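Local coordinates for single-strand binding protein (Thermus aquaticus, PDB 2FXQ), which binds single-stranded DNA and probably recruits partner proteins to it during DNA replication, recombination and repair, at residues A[29-35]-A[52-58]; A[133-139]-A[154-159]. All coordinates share one frame; numbering follows the deposited sequence.

How the interactions relate
Each contact pairs two antiparallel strands of a different OB fold within one chain: interaction 1 joins strands 28-41 and 47-59 of the first SSB repeat, interaction 2 joins strands 129-137 and 151-160 of the second. Their centres are 24 Å apart, on opposite sides of the chain's centre, and their nearest atoms stay about 12 Å apart, so neither touches the other. The link between them runs through strand 5-14, which pairs with both strand 28-41 and strand 129-137. His54 of interaction 1 also reaches the second repeat, hydrogen-bonding to Leu201 O through NE2 and to Thr217 OG1 through ND1.

Interaction 1 (A[29-35]-A[52-58]); sequences ILDLNLA and WYHRVRL
Leu30, Leu32 and Leu34 pair with Leu58, Val56 and His54 in a regular antiparallel ladder, the hairpin of strands 28-41 and 47-59 in the first OB fold. Two backbone hydrogen bonds join each pair, and the tightly packed face lies on this side. Leu30 CD2 meets Leu58 CD2 at 4.1 Å, the two side chains running alongside each other, while Leu34 CD1 reaches Val56 CG2 at 3.9 Å. Leu14 and Leu10 of strand 5-14 and helix 61-66 cover the apolar side chains of this face. At its end the Trp52 ring folds back, CZ3 3.8 Å from Leu34 CB, with the Ala35 carbonyl carbon over one face.

The other face is more exposed and polar. Arg57 grips Asp31 side-on: NE to OD1 at 2.8 Å and NH2 to OD2 at 2.9 Å, both on syn lone pairs, with the two planes only 13° apart. Bent at chi2 and chi3 (88° and 106°), Arg55 swings NH1 onto a lone pair of Asn33 OD1 at 2.6 Å. Asp31 OD2 lies well out of Arg55's guanidinium plane, so its long pairing with NE is one of charge alone. One carboxylate between two arginines probably offsets part of their positive charge.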
loop_
_atom_site.group_PDB
_atom_site.type_symbol
_atom_site.label_atom_id
_atom_site.label_comp_id
_atom_site.label_asym_id
_atom_site.label_seq_id
_atom_site.Cartn_x
_atom_site.Cartn_y
_atom_site.Cartn_z
ATOM N N ILE A 29 10.338 24.909 2.315
ATOM C CA ILE A 29 8.978 24.340 2.319
ATOM C C ILE A 29 8.590 24.258 0.852
ATOM O O ILE A 29 8.648 25.295 0.133
ATOM C CB ILE A 29 7.992 25.280 3.041
ATOM C CG1 ILE A 29 8.297 25.394 4.500
ATOM C CG2 ILE A 29 6.556 24.707 3.053
ATOM C CD1 ILE A 29 7.613 26.653 5.108
ATOM N N LEU A 30 8.183 23.061 0.413
ATOM C CA LEU A 30 7.654 22.893 -0.941
ATOM C C LEU A 30 6.282 22.233 -0.807
ATOM O O LEU A 30 6.187 21.091 -0.405
ATOM C CB LEU A 30 8.578 22.028 -1.793
ATOM C CG LEU A 30 8.223 22.021 -3.320
ATOM C CD1 LEU A 30 8.460 23.445 -3.925
ATOM C CD2 LEU A 30 9.081 21.008 -4.051
ATOM N N ASP A 31 5.226 23.007 -1.036
ATOM C CA ASP A 31 3.871 22.492 -0.921
ATOM C C ASP A 31 3.375 22.058 -2.280
ATOM O O ASP A 31 3.420 22.854 -3.207
ATOM C CB ASP A 31 2.956 23.565 -0.365
ATOM C CG ASP A 31 3.073 23.721 1.128
ATOM O OD1 ASP A 31 3.391 22.751 1.847
ATOM O OD2 ASP A 31 2.846 24.799 1.691
ATOM N N LEU A 32 2.912 20.806 -2.412
ATOM C CA LEU A 32 2.368 20.308 -3.680
ATOM C C LEU A 32 0.883 20.168 -3.550
ATOM O O LEU A 32 0.406 19.665 -2.515
ATOM C CB LEU A 32 2.884 18.893 -3.934
ATOM C CG LEU A 32 4.386 18.590 -3.818
ATOM C CD1 LEU A 32 4.699 17.235 -4.286
ATOM C CD2 LEU A 32 5.244 19.575 -4.562
ATOM N N ASN A 33 0.134 20.553 -4.579
ATOM C CA ASN A 33 -1.278 20.303 -4.548
ATOM C C ASN A 33 -1.539 19.170 -5.554
ATOM O O ASN A 33 -1.284 19.334 -6.769
ATOM C CB ASN A 33 -2.092 21.576 -4.849
ATOM C CG ASN A 33 -2.000 22.584 -3.708
ATOM O OD1 ASN A 33 -2.496 22.318 -2.614
ATOM N ND2 ASN A 33 -1.370 23.726 -3.951
ATOM N N LEU A 34 -1.930 18.011 -5.025
ATOM C CA LEU A 34 -2.136 16.804 -5.890
ATOM C C LEU A 34 -3.602 16.467 -6.073
ATOM O O LEU A 34 -4.441 16.760 -5.197
ATOM C CB LEU A 34 -1.441 15.542 -5.350
ATOM C CG LEU A 34 0.089 15.608 -5.307
ATOM C CD1 LEU A 34 0.547 14.280 -4.746
ATOM C CD2 LEU A 34 0.754 15.857 -6.695
ATOM N N ALA A 35 -3.912 15.891 -7.231
ATOM C CA ALA A 35 -5.274 15.472 -7.564
ATOM C C ALA A 35 -5.289 14.095 -8.172
ATOM O O ALA A 35 -4.337 13.682 -8.853
ATOM C CB ALA A 35 -5.939 16.451 -8.503
ATOM N N TRP A 52 -10.221 13.614 -5.730
ATOM C CA TRP A 52 -9.647 13.936 -4.464
ATOM C C TRP A 52 -8.625 15.018 -4.794
ATOM O O TRP A 52 -8.086 15.029 -5.913
ATOM C CB TRP A 52 -9.005 12.685 -3.806
ATOM C CG TRP A 52 -7.922 11.888 -4.515
ATOM C CD1 TRP A 52 -8.068 10.647 -5.147
ATOM C CD2 TRP A 52 -6.531 12.213 -4.591
ATOM N NE1 TRP A 52 -6.833 10.232 -5.594
ATOM C CE2 TRP A 52 -5.882 11.149 -5.264
ATOM C CE3 TRP A 52 -5.755 13.315 -4.164
ATOM C CZ2 TRP A 52 -4.488 11.132 -5.506
ATOM C CZ3 TRP A 52 -4.348 13.297 -4.408
ATOM C CH2 TRP A 52 -3.750 12.198 -5.088
ATOM N N TYR A 53 -8.386 15.918 -3.837
ATOM C CA TYR A 53 -7.394 16.956 -3.927
ATOM C C TYR A 53 -6.752 16.939 -2.571
ATOM O O TYR A 53 -7.438 17.067 -1.545
ATOM C CB TYR A 53 -8.025 18.383 -4.139
ATOM C CG TYR A 53 -8.794 18.433 -5.418
ATOM C CD1 TYR A 53 -10.158 18.066 -5.462
ATOM C CD2 TYR A 53 -8.151 18.766 -6.616
ATOM C CE1 TYR A 53 -10.872 18.064 -6.686
ATOM C CE2 TYR A 53 -8.873 18.765 -7.858
ATOM C CZ TYR A 53 -10.222 18.421 -7.872
ATOM O OH TYR A 53 -10.893 18.425 -9.099
ATOM N N HIS A 54 -5.431 16.844 -2.533
ATOM C CA HIS A 54 -4.772 16.859 -1.242
ATOM C C HIS A 54 -3.491 17.611 -1.297
ATOM O O HIS A 54 -2.753 17.509 -2.295
ATOM C CB HIS A 54 -4.442 15.437 -0.793
ATOM C CG HIS A 54 -5.655 14.582 -0.622
ATOM N ND1 HIS A 54 -6.700 14.955 0.196
ATOM C CD2 HIS A 54 -5.977 13.373 -1.132
ATOM C CE1 HIS A 54 -7.620 14.012 0.183
ATOM N NE2 HIS A 54 -7.231 13.063 -0.655
ATOM N N ARG A 55 -3.185 18.251 -0.182
ATOM C CA ARG A 55 -1.937 18.968 -0.035
ATOM C C ARG A 55 -0.850 18.045 0.473
ATOM O O ARG A 55 -1.078 17.222 1.362
ATOM C CB ARG A 55 -2.097 20.127 0.931
ATOM C CG ARG A 55 -0.752 20.849 1.194
ATOM C CD ARG A 55 -0.434 21.971 0.208
ATOM N NE ARG A 55 -0.633 23.273 0.846
ATOM C CZ ARG A 55 -1.348 24.268 0.342
ATOM N NH1 ARG A 55 -1.960 24.145 -0.825
ATOM N NH2 ARG A 55 -1.455 25.406 1.015
ATOM N N VAL A 56 0.319 18.142 -0.130
ATOM C CA VAL A 56 1.469 17.373 0.318
ATOM C C VAL A 56 2.574 18.388 0.615
ATOM O O VAL A 56 2.989 19.151 -0.294
ATOM C CB VAL A 56 1.935 16.374 -0.759
ATOM C CG1 VAL A 56 3.260 15.647 -0.348
ATOM C CG2 VAL A 56 0.837 15.287 -0.965
ATOM N N ARG A 57 3.110 18.317 1.821
ATOM C CA ARG A 57 4.195 19.230 2.179
ATOM C C ARG A 57 5.546 18.509 2.265
ATOM O O ARG A 57 5.667 17.515 3.013
ATOM C CB ARG A 57 3.891 19.824 3.550
ATOM C CG ARG A 57 5.015 20.734 4.075
ATOM C CD ARG A 57 4.505 21.646 5.187
ATOM N NE ARG A 57 3.756 22.756 4.573
ATOM C CZ ARG A 57 3.313 23.815 5.253
ATOM N NH1 ARG A 57 3.483 23.882 6.563
ATOM N NH2 ARG A 57 2.701 24.795 4.635
ATOM N N LEU A 58 6.542 19.040 1.531
ATOM C CA LEU A 58 7.946 18.676 1.739
ATOM C C LEU A 58 8.612 19.719 2.531
ATOM O O LEU A 58 8.456 20.953 2.265
ATOM C CB LEU A 58 8.689 18.565 0.380
ATOM C CG LEU A 58 8.299 17.405 -0.570
ATOM C CD1 LEU A 58 6.797 17.291 -0.850
ATOM C CD2 LEU A 58 9.069 17.562 -1.900
#

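Interaction 2 (A[133-139]-A[154-159]); sequences LMGNLTR and RLGLAV
Asn136 and Ala158 form a hydrogen-bonded antiparallel pair, N to O at 2.9 Å in both directions, where strands 129-137 and 151-160 meet in the second OB fold. Thr138 N adds a bond of 2.8 Å to Gly156 O, approaching from above the carbonyl plane. Two waters extend this network. One donates to both Asn136 OD1 and Ala158 O, bridging side chain and backbone, while Asn136 ND2 turns to Gly192 O. The other accepts from Gly156 N and donates to Arg139 O.

Farther out, the guanidinium of Arg139 lays one face over Gly156 N. Its NH2 comes 3.0 Å from Arg154 NH1, with the planes 45° apart; Glu175 is salt-bridged to this NH2 and also touches the Arg154 side chain, so the two arginines gather round one acid. With an alanine in place of Arg139, Glu175 would probably lose this charged mate and the backbone at Gly156 the guanidinium that lies over it. Gly156 itself has no side chain to obstruct the approach: a CB there would clash with Thr138 OG1 and Arg139 NH1.

The N-to-C directions of the two short segments are 117° apart, well short of antiparallel, and apolar side chains pack across the pair. Leu157 sends CD1 to Leu133 CB at 3.7 Å and CD2 against the backbone of Gly135 and Asn136. Its strained chi1 of -110° accompanies this double reach. Leu137 CD2 packs on Leu155 CB at 3.8 Å, and Leu195 of strand 194-207 touches Leu137, Leu155 and Leu157. On the Ala158 face, Thr138 places CG2 anti to its own carbonyl carbon, which brings that methyl to 3.7 Å from Ala158 CB.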
loop_
_atom_site.group_PDB
_atom_site.type_symbol
_atom_site.label_atom_id
_atom_site.label_comp_id
_atom_site.label_asym_id
_atom_site.label_seq_id
_atom_site.Cartn_x
_atom_site.Cartn_y
_atom_site.Cartn_z
ATOM N N LEU A 133 -3.233 3.001 9.014
ATOM C CA LEU A 133 -3.126 3.591 10.337
ATOM C C LEU A 133 -3.241 2.459 11.342
ATOM O O LEU A 133 -4.021 1.520 11.145
ATOM C CB LEU A 133 -4.315 4.556 10.644
ATOM C CG LEU A 133 -4.543 5.738 9.684
ATOM C CD1 LEU A 133 -5.808 6.575 10.033
ATOM C CD2 LEU A 133 -3.280 6.634 9.655
ATOM N N MET A 134 -2.543 2.580 12.460
ATOM C CA MET A 134 -2.855 1.667 13.561
ATOM C C MET A 134 -2.816 2.514 14.807
ATOM O O MET A 134 -1.818 3.268 15.046
ATOM C CB MET A 134 -1.815 0.561 13.689
ATOM C CG MET A 134 -2.377 -0.638 14.654
ATOM S SD MET A 134 -1.238 -1.974 14.579
ATOM C CE MET A 134 -1.848 -2.994 13.334
ATOM N N GLY A 135 -3.854 2.388 15.635
ATOM C CA GLY A 135 -3.896 3.223 16.850
ATOM C C GLY A 135 -5.000 2.730 17.789
ATOM O O GLY A 135 -5.311 1.536 17.781
ATOM N N ASN A 136 -5.545 3.611 18.609
ATOM C CA ASN A 136 -6.585 3.199 19.610
ATOM C C ASN A 136 -7.695 4.177 19.536
ATOM O O ASN A 136 -7.446 5.380 19.358
ATOM C CB ASN A 136 -6.028 3.194 21.022
ATOM C CG ASN A 136 -4.973 2.070 21.200
ATOM O OD1 ASN A 136 -3.794 2.258 20.896
ATOM N ND2 ASN A 136 -5.427 0.906 21.617
ATOM N N LEU A 137 -8.929 3.682 19.622
ATOM C CA LEU A 137 -10.089 4.600 19.538
ATOM C C LEU A 137 -10.089 5.620 20.703
ATOM O O LEU A 137 -9.844 5.266 21.851
ATOM C CB LEU A 137 -11.389 3.794 19.510
ATOM C CG LEU A 137 -11.751 2.997 18.247
ATOM C CD1 LEU A 137 -13.190 2.580 18.481
ATOM C CD2 LEU A 137 -11.680 3.887 16.999
ATOM N N THR A 138 -10.376 6.895 20.414
ATOM C CA THR A 138 -10.424 7.923 21.472
ATOM C C THR A 138 -11.802 8.057 22.095
ATOM O O THR A 138 -11.940 8.713 23.102
ATOM C CB THR A 138 -9.972 9.296 20.937
ATOM O OG1 THR A 138 -10.754 9.626 19.790
ATOM C CG2 THR A 138 -8.567 9.219 20.367
ATOM N N ARG A 139 -12.827 7.437 21.509
ATOM C CA ARG A 139 -14.185 7.503 22.039
ATOM C C ARG A 139 -14.955 6.369 21.454
ATOM O O ARG A 139 -14.511 5.775 20.483
ATOM C CB ARG A 139 -14.867 8.826 21.675
ATOM C CG ARG A 139 -14.910 9.064 20.204
ATOM C CD ARG A 139 -15.229 10.504 19.865
ATOM N NE ARG A 139 -15.318 10.536 18.414
ATOM C CZ ARG A 139 -14.437 11.101 17.609
ATOM N NH1 ARG A 139 -13.393 11.781 18.092
ATOM N NH2 ARG A 139 -14.630 11.027 16.312
ATOM N N ARG A 154 -18.121 7.369 12.358
ATOM C CA ARG A 154 -16.894 8.163 12.434
ATOM C C ARG A 154 -16.101 7.605 13.591
ATOM O O ARG A 154 -16.633 7.389 14.696
ATOM C CB ARG A 154 -17.265 9.637 12.721
ATOM C CG ARG A 154 -16.062 10.605 12.916
ATOM C CD ARG A 154 -16.440 12.154 13.165
ATOM N NE ARG A 154 -17.841 12.340 13.582
ATOM C CZ ARG A 154 -18.328 12.087 14.811
ATOM N NH1 ARG A 154 -17.534 11.657 15.792
ATOM N NH2 ARG A 154 -19.625 12.258 15.064
ATOM N N LEU A 155 -14.823 7.383 13.396
ATOM C CA LEU A 155 -14.055 6.772 14.466
ATOM C C LEU A 155 -12.941 7.774 14.752
ATOM O O LEU A 155 -12.345 8.297 13.798
ATOM C CB LEU A 155 -13.440 5.435 13.947
ATOM C CG LEU A 155 -14.421 4.367 13.485
ATOM C CD1 LEU A 155 -13.734 3.076 12.786
ATOM C CD2 LEU A 155 -15.294 3.905 14.637
ATOM N N GLY A 156 -12.650 8.022 16.022
ATOM C CA GLY A 156 -11.474 8.851 16.375
ATOM C C GLY A 156 -10.328 7.958 16.780
ATOM O O GLY A 156 -10.498 7.072 17.628
ATOM N N LEU A 157 -9.164 8.167 16.174
ATOM C CA LEU A 157 -8.031 7.309 16.452
ATOM C C LEU A 157 -6.843 8.122 16.960
ATOM O O LEU A 157 -6.464 9.148 16.328
ATOM C CB LEU A 157 -7.566 6.614 15.143
ATOM C CG LEU A 157 -7.656 5.161 14.685
ATOM C CD1 LEU A 157 -6.468 4.817 13.679
ATOM C CD2 LEU A 157 -7.791 4.160 15.838
ATOM N N ALA A 158 -6.257 7.639 18.049
ATOM C CA ALA A 158 -4.994 8.161 18.625
ATOM C C ALA A 158 -3.880 7.234 18.120
ATOM O O ALA A 158 -3.899 6.021 18.410
ATOM C CB ALA A 158 -5.047 8.079 20.151
ATOM N N VAL A 159 -2.935 7.800 17.376
ATOM C CA VAL A 159 -1.781 7.057 16.841
ATOM C C VAL A 159 -0.483 7.602 17.551
ATOM O O VAL A 159 -0.201 8.804 17.484
ATOM C CB VAL A 159 -1.716 7.244 15.337
ATOM C CG1 VAL A 159 -0.519 6.459 14.700
ATOM C CG2 VAL A 159 -3.085 6.901 14.680
HETATM O O HOH W 1 -2.760 4.543 20.383
HETATM O O HOH W 2 -14.464 6.649 17.822
#